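Local coordinates for protein diguanylate cyclase/phosphodiesterase (Caldicellulosiruptor saccharolyticus, PDB 3MTK) that probably acts, as a whole protein, as a cyclic-guanylate-specific phosphodiesterase, of which this chain is the GGDEF (diguanylate cyclase family) domain, at residues L3-L6 against A7-E11; V59-L62 against I63-S67; S106-L109 against L110-V114. All coordinates share one frame; numbering follows the deposited sequence.

Interaction 1: L3-L6 against A7-E11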
ATOM      1  N   LEU A   3     -20.030  13.888   5.050  1.00 66.83           N
ATOM      2  CA  LEU A   3     -20.244  12.560   5.605  1.00 66.29           C
ATOM      3  C   LEU A   3     -19.727  11.492   4.640  1.00 66.75           C
ATOM      4  O   LEU A   3     -19.417  10.365   5.039  1.00 67.10           O
ATOM      5  CB  LEU A   3     -21.740  12.344   5.855  1.00 64.66           C
ATOM      6  CG  LEU A   3     -22.187  11.135   6.674  1.00 63.01           C
ATOM      7  CD1 LEU A   3     -21.793  11.337   8.122  1.00 62.00           C
ATOM      8  CD2 LEU A   3     -23.689  10.974   6.566  1.00 62.53           C
ATOM      9  N   GLU A   4     -19.631  11.854   3.366  1.00 65.61           N
ATOM     10  CA  GLU A   4     -19.175  10.910   2.360  1.00 64.69           C
ATOM     11  C   GLU A   4     -17.656  10.788   2.353  1.00 62.08           C
ATOM     12  O   GLU A   4     -17.116   9.707   2.131  1.00 59.99           O
ATOM     13  CB  GLU A   4     -19.681  11.335   0.978  1.00 68.16           C
ATOM     14  CG  GLU A   4     -19.643  10.213  -0.052  1.00 75.62           C
ATOM     15  CD  GLU A   4     -20.373  10.561  -1.342  1.00 78.97           C
ATOM     16  OE1 GLU A   4     -21.594  10.842  -1.280  1.00 79.88           O
ATOM     17  OE2 GLU A   4     -19.726  10.546  -2.416  1.00 80.90           O
ATOM     18  N   PHE A   5     -16.979  11.904   2.604  1.00 60.39           N
ATOM     19  CA  PHE A   5     -15.520  11.955   2.633  1.00 58.23           C
ATOM     20  C   PHE A   5     -15.017  11.269   3.893  1.00 56.91           C
ATOM     21  O   PHE A   5     -13.945  10.668   3.908  1.00 57.05           O
ATOM     22  CB  PHE A   5     -15.063  13.416   2.606  1.00 58.11           C
ATOM     23  CG  PHE A   5     -13.583  13.609   2.830  1.00 59.61           C
ATOM     24  CD1 PHE A   5     -13.050  13.603   4.116  1.00 59.10           C
ATOM     25  CD2 PHE A   5     -12.726  13.844   1.754  1.00 60.31           C
ATOM     26  CE1 PHE A   5     -11.687  13.833   4.326  1.00 59.74           C
ATOM     27  CE2 PHE A   5     -11.359  14.076   1.954  1.00 59.09           C
ATOM     28  CZ  PHE A   5     -10.841  14.072   3.242  1.00 60.34           C
ATOM     29  N   LEU A   6     -15.815  11.365   4.945  1.00 54.02           N
ATOM     30  CA  LEU A   6     -15.494  10.775   6.230  1.00 50.67           C
ATOM     31  C   LEU A   6     -15.691   9.264   6.136  1.00 49.18           C
ATOM     32  O   LEU A   6     -15.035   8.483   6.824  1.00 48.62           O
ATOM     33  CB  LEU A   6     -16.429  11.367   7.283  1.00 49.90           C
ATOM     34  CG  LEU A   6     -15.969  11.659   8.708  1.00 51.00           C
ATOM     35  CD1 LEU A   6     -14.653  12.427   8.731  1.00 48.17           C
ATOM     36  CD2 LEU A   6     -17.071  12.473   9.376  1.00 50.47           C
ATOM     37  N   ALA A   7     -16.585   8.851   5.254  1.00 45.85           N
ATOM     38  CA  ALA A   7     -16.870   7.443   5.100  1.00 44.00           C
ATOM     39  C   ALA A   7     -15.976   6.735   4.087  1.00 43.85           C
ATOM     40  O   ALA A   7     -15.736   5.530   4.197  1.00 42.31           O
ATOM     41  CB  ALA A   7     -18.326   7.270   4.705  1.00 45.26           C
ATOM     42  N   PHE A   8     -15.464   7.478   3.115  1.00 43.47           N
ATOM     43  CA  PHE A   8     -14.662   6.856   2.071  1.00 44.27           C
ATOM     44  C   PHE A   8     -13.217   7.269   1.895  1.00 44.25           C
ATOM     45  O   PHE A   8     -12.460   6.558   1.251  1.00 44.25           O
ATOM     46  CB  PHE A   8     -15.384   7.024   0.742  1.00 43.42           C
ATOM     47  CG  PHE A   8     -16.728   6.376   0.719  1.00 45.56           C
ATOM     48  CD1 PHE A   8     -16.840   4.992   0.814  1.00 42.95           C
ATOM     49  CD2 PHE A   8     -17.889   7.149   0.633  1.00 45.27           C
ATOM     50  CE1 PHE A   8     -18.091   4.382   0.825  1.00 44.65           C
ATOM     51  CE2 PHE A   8     -19.143   6.551   0.643  1.00 44.59           C
ATOM     52  CZ  PHE A   8     -19.246   5.166   0.737  1.00 45.37           C
ATOM     53  N   TYR A   9     -12.828   8.404   2.455  1.00 43.81           N
ATOM     54  CA  TYR A   9     -11.455   8.861   2.293  1.00 44.19           C
ATOM     55  C   TYR A   9     -10.695   9.046   3.602  1.00 43.30           C
ATOM     56  O   TYR A   9     -11.283   9.095   4.686  1.00 40.48           O
ATOM     57  CB  TYR A   9     -11.448  10.164   1.500  1.00 47.73           C
ATOM     58  CG  TYR A   9     -12.102  10.030   0.150  1.00 49.58           C
ATOM     59  CD1 TYR A   9     -11.371   9.632  -0.966  1.00 51.19           C
ATOM     60  CD2 TYR A   9     -13.462  10.264  -0.003  1.00 50.19           C
ATOM     61  CE1 TYR A   9     -11.987   9.475  -2.208  1.00 53.41           C
ATOM     62  CE2 TYR A   9     -14.084  10.108  -1.232  1.00 53.24           C
ATOM     63  CZ  TYR A   9     -13.345   9.716  -2.330  1.00 53.73           C
ATOM     64  OH  TYR A   9     -13.977   9.572  -3.543  1.00 56.47           O
ATOM     65  N   ASP A  10      -9.378   9.158   3.476  1.00 41.40           N
ATOM     66  CA  ASP A  10      -8.515   9.333   4.624  1.00 43.14           C
ATOM     67  C   ASP A  10      -8.245  10.813   4.879  1.00 43.96           C
ATOM     68  O   ASP A  10      -7.744  11.531   4.016  1.00 44.65           O
ATOM     69  CB  ASP A  10      -7.209   8.566   4.408  1.00 43.44           C
ATOM     70  CG  ASP A  10      -6.272   8.668   5.593  1.00 44.62           C
ATOM     71  OD1 ASP A  10      -5.361   9.516   5.570  1.00 43.81           O
ATOM     72  OD2 ASP A  10      -6.461   7.903   6.562  1.00 48.37           O
ATOM     73  N   GLU A  11      -8.601  11.261   6.075  1.00 45.25           N
ATOM     74  CA  GLU A  11      -8.425  12.647   6.487  1.00 44.82           C
ATOM     75  C   GLU A  11      -7.082  13.244   6.079  1.00 43.36           C
ATOM     76  O   GLU A  11      -7.012  14.123   5.218  1.00 43.58           O
ATOM     77  CB  GLU A  11      -8.581  12.735   8.009  1.00 48.90           C
ATOM     78  CG  GLU A  11      -8.245  14.090   8.604  1.00 54.28           C
ATOM     79  CD  GLU A  11      -9.138  15.191   8.068  1.00 57.33           C
ATOM     80  OE1 GLU A  11     -10.344  15.197   8.400  1.00 58.41           O
ATOM     81  OE2 GLU A  11      -8.630  16.048   7.310  1.00 59.73           O
TER
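The Phe5 ring carries Tyr9 CB over one face. The carbon lies 4.1 Å from the centroid of the Phe5 ring and 18° off the ring normal, a CH-pi contact. It is offset toward the rim, on the side of Phe5 CD2 and CE2. The two rings run nearly parallel, with planes at 27°, but are slid so far apart that they barely overlap. Tyr9 presents its own ring edge to the backbone, with CD2 3.7 Å from Phe5 CA. The Phe8 ring is used differently. Glu4 CG meets its edge in plane, 3.6 Å from Phe8 CD2, and Ala7 CB stands over one face. Glu4 can reach this edge because its CG is anti to the backbone N (chi1 -162°), while Phe8 CG lies beside its own backbone N. The Glu4 carboxylate is turned steeply against the ring. Arg23 makes a cation-pi contact with Phe8.

Two backbone bonds set this spacing. Phe8 N donates to Glu4 O at 2.9 Å. Tyr9 N donates to Phe5 O, also at 2.9 Å, from above the carbonyl plane. Ala7 N makes weak bonds to Leu3 O and Glu4 O. Tyr9 then leaves helical geometry, and the chain runs on past the Phe5 ring, obliquely to it. Glu11 CA comes 4.1 Å from Phe5 CE1. Asp10 OD1 bonds to Thr13 N, in the following loop. Phe8 O receives Ser20 OG, and Ala7 O receives Asn19 ND2. This is the C-terminal end of a short surface helix, 3-8, with i/i+4 packing of Phe5 and Tyr9 where the helix passes into a loop.

Interaction 2: V59-L62 against I63-S67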
ATOM      1  N   VAL A  59       5.797  13.403  11.413  1.00 40.80           N
ATOM      2  CA  VAL A  59       5.417  12.105  10.870  1.00 39.92           C
ATOM      3  C   VAL A  59       4.153  12.103  10.020  1.00 40.69           C
ATOM      4  O   VAL A  59       4.025  11.289   9.105  1.00 36.59           O
ATOM      5  CB  VAL A  59       5.248  11.072  11.989  1.00 39.28           C
ATOM      6  CG1 VAL A  59       4.778   9.754  11.415  1.00 38.79           C
ATOM      7  CG2 VAL A  59       6.560  10.895  12.714  1.00 41.24           C
ATOM      8  N   ASP A  60       3.208  12.985  10.328  1.00 40.79           N
ATOM      9  CA  ASP A  60       2.001  13.037   9.520  1.00 43.23           C
ATOM     10  C   ASP A  60       2.376  13.625   8.166  1.00 43.73           C
ATOM     11  O   ASP A  60       1.812  13.251   7.136  1.00 43.82           O
ATOM     12  CB  ASP A  60       0.915  13.861  10.214  1.00 43.99           C
ATOM     13  CG  ASP A  60       0.305  13.125  11.407  1.00 47.95           C
ATOM     14  OD1 ASP A  60       0.064  11.904  11.296  1.00 48.37           O
ATOM     15  OD2 ASP A  60       0.057  13.757  12.454  1.00 49.71           O
ATOM     16  N   GLU A  61       3.356  14.526   8.172  1.00 44.50           N
ATOM     17  CA  GLU A  61       3.838  15.144   6.944  1.00 44.41           C
ATOM     18  C   GLU A  61       4.533  14.075   6.114  1.00 40.78           C
ATOM     19  O   GLU A  61       4.375  14.009   4.898  1.00 41.26           O
ATOM     20  CB  GLU A  61       4.822  16.272   7.268  1.00 50.26           C
ATOM     21  CG  GLU A  61       4.225  17.666   7.155  1.00 55.29           C
ATOM     22  CD  GLU A  61       3.883  18.028   5.720  1.00 58.94           C
ATOM     23  OE1 GLU A  61       4.810  18.037   4.883  1.00 61.71           O
ATOM     24  OE2 GLU A  61       2.695  18.300   5.428  1.00 59.15           O
ATOM     25  N   LEU A  62       5.304  13.241   6.794  1.00 38.17           N
ATOM     26  CA  LEU A  62       6.022  12.139   6.161  1.00 35.96           C
ATOM     27  C   LEU A  62       5.018  11.211   5.451  1.00 33.32           C
ATOM     28  O   LEU A  62       5.216  10.818   4.297  1.00 33.21           O
ATOM     29  CB  LEU A  62       6.757  11.350   7.234  1.00 31.66           C
ATOM     30  CG  LEU A  62       8.075  10.660   6.909  1.00 35.89           C
ATOM     31  CD1 LEU A  62       8.184   9.459   7.842  1.00 32.13           C
ATOM     32  CD2 LEU A  62       8.160  10.232   5.442  1.00 32.31           C
ATOM     33  N   ILE A  63       3.940  10.867   6.156  1.00 33.37           N
ATOM     34  CA  ILE A  63       2.898   9.992   5.618  1.00 34.01           C
ATOM     35  C   ILE A  63       2.341  10.612   4.341  1.00 34.78           C
ATOM     36  O   ILE A  63       2.151   9.924   3.338  1.00 34.52           O
ATOM     37  CB  ILE A  63       1.742   9.786   6.642  1.00 32.95           C
ATOM     38  CG1 ILE A  63       2.248   9.036   7.871  1.00 33.08           C
ATOM     39  CG2 ILE A  63       0.602   8.991   6.013  1.00 29.35           C
ATOM     40  CD1 ILE A  63       2.665   7.619   7.588  1.00 34.54           C
ATOM     41  N   ILE A  64       2.076  11.916   4.372  1.00 36.65           N
ATOM     42  CA  ILE A  64       1.560  12.571   3.175  1.00 38.10           C
ATOM     43  C   ILE A  64       2.591  12.378   2.073  1.00 36.60           C
ATOM     44  O   ILE A  64       2.262  11.898   0.989  1.00 36.92           O
ATOM     45  CB  ILE A  64       1.314  14.080   3.396  1.00 38.69           C
ATOM     46  CG1 ILE A  64       0.134  14.283   4.350  1.00 39.18           C
ATOM     47  CG2 ILE A  64       1.010  14.754   2.066  1.00 40.07           C
ATOM     48  CD1 ILE A  64      -0.196  15.754   4.621  1.00 39.53           C
ATOM     49  N   HIS A  65       3.842  12.741   2.355  1.00 37.11           N
ATOM     50  CA  HIS A  65       4.914  12.565   1.376  1.00 38.60           C
ATOM     51  C   HIS A  65       4.868  11.151   0.819  1.00 37.12           C
ATOM     52  O   HIS A  65       4.902  10.951  -0.395  1.00 37.66           O
ATOM     53  CB  HIS A  65       6.283  12.791   2.017  1.00 42.60           C
ATOM     54  CG  HIS A  65       6.714  14.223   2.040  1.00 46.47           C
ATOM     55  ND1 HIS A  65       5.959  15.218   2.620  1.00 46.32           N
ATOM     56  CD2 HIS A  65       7.822  14.825   1.548  1.00 47.94           C
ATOM     57  CE1 HIS A  65       6.583  16.374   2.485  1.00 48.71           C
ATOM     58  NE2 HIS A  65       7.717  16.164   1.839  1.00 49.48           N
ATOM     59  N   ILE A  66       4.783  10.163   1.708  1.00 36.76           N
ATOM     60  CA  ILE A  66       4.744   8.782   1.257  1.00 37.00           C
ATOM     61  C   ILE A  66       3.550   8.526   0.347  1.00 37.67           C
ATOM     62  O   ILE A  66       3.706   7.950  -0.728  1.00 36.78           O
ATOM     63  CB  ILE A  66       4.696   7.794   2.441  1.00 36.34           C
ATOM     64  CG1 ILE A  66       5.996   7.882   3.243  1.00 35.70           C
ATOM     65  CG2 ILE A  66       4.508   6.383   1.922  1.00 34.34           C
ATOM     66  CD1 ILE A  66       6.017   7.038   4.488  1.00 31.31           C
ATOM     67  N   SER A  67       2.364   8.962   0.760  1.00 37.28           N
ATOM     68  CA  SER A  67       1.174   8.736  -0.055  1.00 39.78           C
ATOM     69  C   SER A  67       1.333   9.296  -1.461  1.00 41.14           C
ATOM     70  O   SER A  67       0.952   8.652  -2.434  1.00 42.15           O
ATOM     71  CB  SER A  67      -0.056   9.369   0.595  1.00 39.80           C
ATOM     72  OG  SER A  67       0.033  10.783   0.590  1.00 42.55           O
TER
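Glu61 O takes two bonds from His65. His65 N donates at 2.9 Å, almost straight at 176°. His65 ND1 donates at 3.0 Å, more bent at 135° and from above the carbonyl plane. The imidazole can fold back over the preceding turn because its CG lies beside the backbone N (chi1 -86°). The Glu61 side chain bends at chi2 and brings OE1 to 3.4 Å from His65 CE1, with carboxylate and ring planes nearly perpendicular. Its other oxygen, OE2, lies 3.9 Å from Ile64 CD1.

On another side of the helix, Leu62 CD2 packs on Ile66 CG1 at 3.9 Å. Ile66 N bonds to Leu62 O at 2.7 Å. Val59 O and Asp60 O receive Ile63 N and Ile64 N in the same i to i+4 pattern. Ser67 OG donates to Ile64 O at 2.5 Å, on a lone pair.

Further out, Tyr112 of strand 112-114 touches Leu62, His65 and Ile66. Leu47 of helix 47-54 touches Val59 and Ile63, and Phe88 of strand 87-93 touches Ile63 and Ile66. His65 NE2 makes a weak bond to Asn113 O. Replacing His65 by alanine would probably leave Glu61 O with its backbone donor alone, remove the weak link to Asn113 O and open a gap beside Tyr112. With ND1 as donor, the ring is tied to its own helix, and the nearby Glu61 carboxylate would probably favour any positive charge on it.

Interaction 3: S106-L109 against L110-V114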
ATOM      1  N   SER A 106      12.151   0.431  -4.538  1.00 44.98           N
ATOM      2  CA  SER A 106      13.435   1.107  -4.687  1.00 44.34           C
ATOM      3  C   SER A 106      13.238   2.613  -4.558  1.00 43.31           C
ATOM      4  O   SER A 106      14.072   3.312  -3.979  1.00 42.23           O
ATOM      5  CB  SER A 106      14.051   0.800  -6.048  1.00 44.68           C
ATOM      6  OG  SER A 106      13.329   1.440  -7.082  1.00 46.05           O
ATOM      7  N   GLN A 107      12.129   3.103  -5.094  1.00 40.11           N
ATOM      8  CA  GLN A 107      11.815   4.521  -5.024  1.00 40.49           C
ATOM      9  C   GLN A 107      11.316   4.938  -3.638  1.00 39.67           C
ATOM     10  O   GLN A 107      11.674   6.012  -3.128  1.00 37.17           O
ATOM     11  CB  GLN A 107      10.778   4.860  -6.090  1.00 42.45           C
ATOM     12  CG  GLN A 107      11.314   4.606  -7.494  1.00 49.26           C
ATOM     13  CD  GLN A 107      10.255   4.753  -8.562  1.00 52.27           C
ATOM     14  OE1 GLN A 107       9.712   5.841  -8.771  1.00 55.78           O
ATOM     15  NE2 GLN A 107       9.951   3.655  -9.246  1.00 52.58           N
ATOM     16  N   LEU A 108      10.487   4.096  -3.026  1.00 37.84           N
ATOM     17  CA  LEU A 108       9.975   4.396  -1.693  1.00 36.54           C
ATOM     18  C   LEU A 108      11.129   4.452  -0.702  1.00 35.85           C
ATOM     19  O   LEU A 108      11.089   5.185   0.279  1.00 36.23           O
ATOM     20  CB  LEU A 108       8.971   3.334  -1.255  1.00 34.55           C
ATOM     21  CG  LEU A 108       7.547   3.513  -1.789  1.00 34.13           C
ATOM     22  CD1 LEU A 108       6.698   2.312  -1.376  1.00 33.16           C
ATOM     23  CD2 LEU A 108       6.956   4.816  -1.249  1.00 29.73           C
ATOM     24  N   LEU A 109      12.164   3.671  -0.985  1.00 37.15           N
ATOM     25  CA  LEU A 109      13.345   3.598  -0.146  1.00 37.75           C
ATOM     26  C   LEU A 109      14.165   4.873  -0.232  1.00 38.24           C
ATOM     27  O   LEU A 109      15.066   5.086   0.575  1.00 38.51           O
ATOM     28  CB  LEU A 109      14.187   2.397  -0.565  1.00 38.44           C
ATOM     29  CG  LEU A 109      14.147   1.151   0.320  1.00 38.62           C
ATOM     30  CD1 LEU A 109      12.866   1.088   1.126  1.00 37.65           C
ATOM     31  CD2 LEU A 109      14.317  -0.067  -0.553  1.00 36.87           C
ATOM     32  N   LEU A 110      13.850   5.714  -1.216  1.00 39.01           N
ATOM     33  CA  LEU A 110      14.556   6.982  -1.409  1.00 39.34           C
ATOM     34  C   LEU A 110      14.176   7.964  -0.299  1.00 40.06           C
ATOM     35  O   LEU A 110      13.026   8.008   0.136  1.00 39.89           O
ATOM     36  CB  LEU A 110      14.221   7.581  -2.786  1.00 38.42           C
ATOM     37  CG  LEU A 110      15.253   7.404  -3.903  1.00 36.03           C
ATOM     38  CD1 LEU A 110      15.712   5.973  -3.980  1.00 38.98           C
ATOM     39  CD2 LEU A 110      14.659   7.844  -5.211  1.00 33.85           C
ATOM     40  N   PRO A 111      15.136   8.775   0.160  1.00 39.21           N
ATOM     41  CA  PRO A 111      14.914   9.755   1.229  1.00 40.34           C
ATOM     42  C   PRO A 111      13.719  10.678   1.019  1.00 41.73           C
ATOM     43  O   PRO A 111      13.242  10.861  -0.100  1.00 42.67           O
ATOM     44  CB  PRO A 111      16.228  10.536   1.262  1.00 41.22           C
ATOM     45  CG  PRO A 111      17.242   9.543   0.735  1.00 41.60           C
ATOM     46  CD  PRO A 111      16.493   8.902  -0.398  1.00 40.66           C
ATOM     47  N   TYR A 112      13.235  11.251   2.118  1.00 42.73           N
ATOM     48  CA  TYR A 112      12.123  12.190   2.080  1.00 40.85           C
ATOM     49  C   TYR A 112      12.616  13.463   2.748  1.00 42.93           C
ATOM     50  O   TYR A 112      13.162  13.421   3.854  1.00 40.98           O
ATOM     51  CB  TYR A 112      10.900  11.662   2.848  1.00 39.04           C
ATOM     52  CG  TYR A 112      10.284  10.413   2.273  1.00 34.19           C
ATOM     53  CD1 TYR A 112      10.762   9.158   2.617  1.00 30.02           C
ATOM     54  CD2 TYR A 112       9.248  10.494   1.343  1.00 33.28           C
ATOM     55  CE1 TYR A 112      10.238   8.018   2.052  1.00 29.85           C
ATOM     56  CE2 TYR A 112       8.714   9.354   0.773  1.00 30.12           C
ATOM     57  CZ  TYR A 112       9.217   8.123   1.128  1.00 30.22           C
ATOM     58  OH  TYR A 112       8.725   6.996   0.523  1.00 32.11           O
ATOM     59  N   ASN A 113      12.440  14.588   2.067  1.00 44.97           N
ATOM     60  CA  ASN A 113      12.862  15.870   2.604  1.00 46.81           C
ATOM     61  C   ASN A 113      11.615  16.477   3.196  1.00 47.69           C
ATOM     62  O   ASN A 113      10.883  17.197   2.524  1.00 48.08           O
ATOM     63  CB  ASN A 113      13.426  16.760   1.485  1.00 47.46           C
ATOM     64  CG  ASN A 113      13.979  18.089   1.997  1.00 48.76           C
ATOM     65  OD1 ASN A 113      14.831  18.700   1.352  1.00 49.37           O
ATOM     66  ND2 ASN A 113      13.489  18.546   3.148  1.00 47.58           N
ATOM     67  N   VAL A 114      11.365  16.156   4.456  1.00 49.56           N
ATOM     68  CA  VAL A 114      10.200  16.665   5.154  1.00 52.34           C
ATOM     69  C   VAL A 114      10.600  17.847   6.028  1.00 54.29           C
ATOM     70  O   VAL A 114      11.216  17.674   7.078  1.00 53.01           O
ATOM     71  CB  VAL A 114       9.570  15.571   6.034  1.00 52.09           C
ATOM     72  CG1 VAL A 114       8.244  16.058   6.597  1.00 52.18           C
ATOM     73  CG2 VAL A 114       9.384  14.302   5.221  1.00 51.81           C
TER
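Gln107 O accepts two hydrogen bonds. Leu110 N donates to it at 2.9 Å, with an N-H...O angle of 150°, and Arg69 NH1 of helix 56-74 donates as well. The Leu110 nitrogen stands well above the carbonyl plane, 65° out of it. This i to i+3 bond lies where helix 97-108 gives way to the linker. The chain then straightens toward strand 112-114.

Leu110 lays its side chain back over the helix end it has just left. Its CB is 3.0 Å from Gln107 O, and its CD1 branch approaches Ser106 O at 3.1 Å.

Tyr112 reaches back toward the same helix end. Its CG lies beside the backbone N (chi1 -64°), which sends the hydroxyl to Leu108. Tyr112 OH lies 3.3 Å from Leu108 CD2, and the two side chains meet at a slant. The same oxygen, Tyr112 OH, is 3.0 Å from Leu108 O. Tyr112 CE1 is 3.4 Å from Leu108 O. The Leu108 and Tyr112 side chains both touch Phe123 of strand 123-129.

Arg69 also donates to Leu110 O and Pro111 O and makes a cation-pi contact with Tyr112, so that one guanidinium group bridges the helix end, the linker and the ring. This is a helix-to-strand connection of the GGDEF domain. It leads from helix 97-108 into a small two-stranded antiparallel hairpin beside the main sheet, in which Tyr112 and Ile119 of strand 117-119 share backbone hydrogen bonds.

In the fold
Interactions 2 and 3 touch, with centres about 11 Å apart. Leu62 CD2 meets Tyr112 CG at 3.8 Å, and Glu61 CB meets Val114 CG1 at 3.5 Å. Helix 56-74 thus packs against the hairpin strand that follows helix 97-108. Interaction 1 stands apart at the surface. Its centre lies about 18 Å from that of interaction 2, with nearest atoms about 6 Å apart, and about 27 Å from that of interaction 3. The loop after it still reaches helix 56-74, where Leu12 touches Asp60 and Thr13 touches Ser67. The three contacts follow one another along the chain.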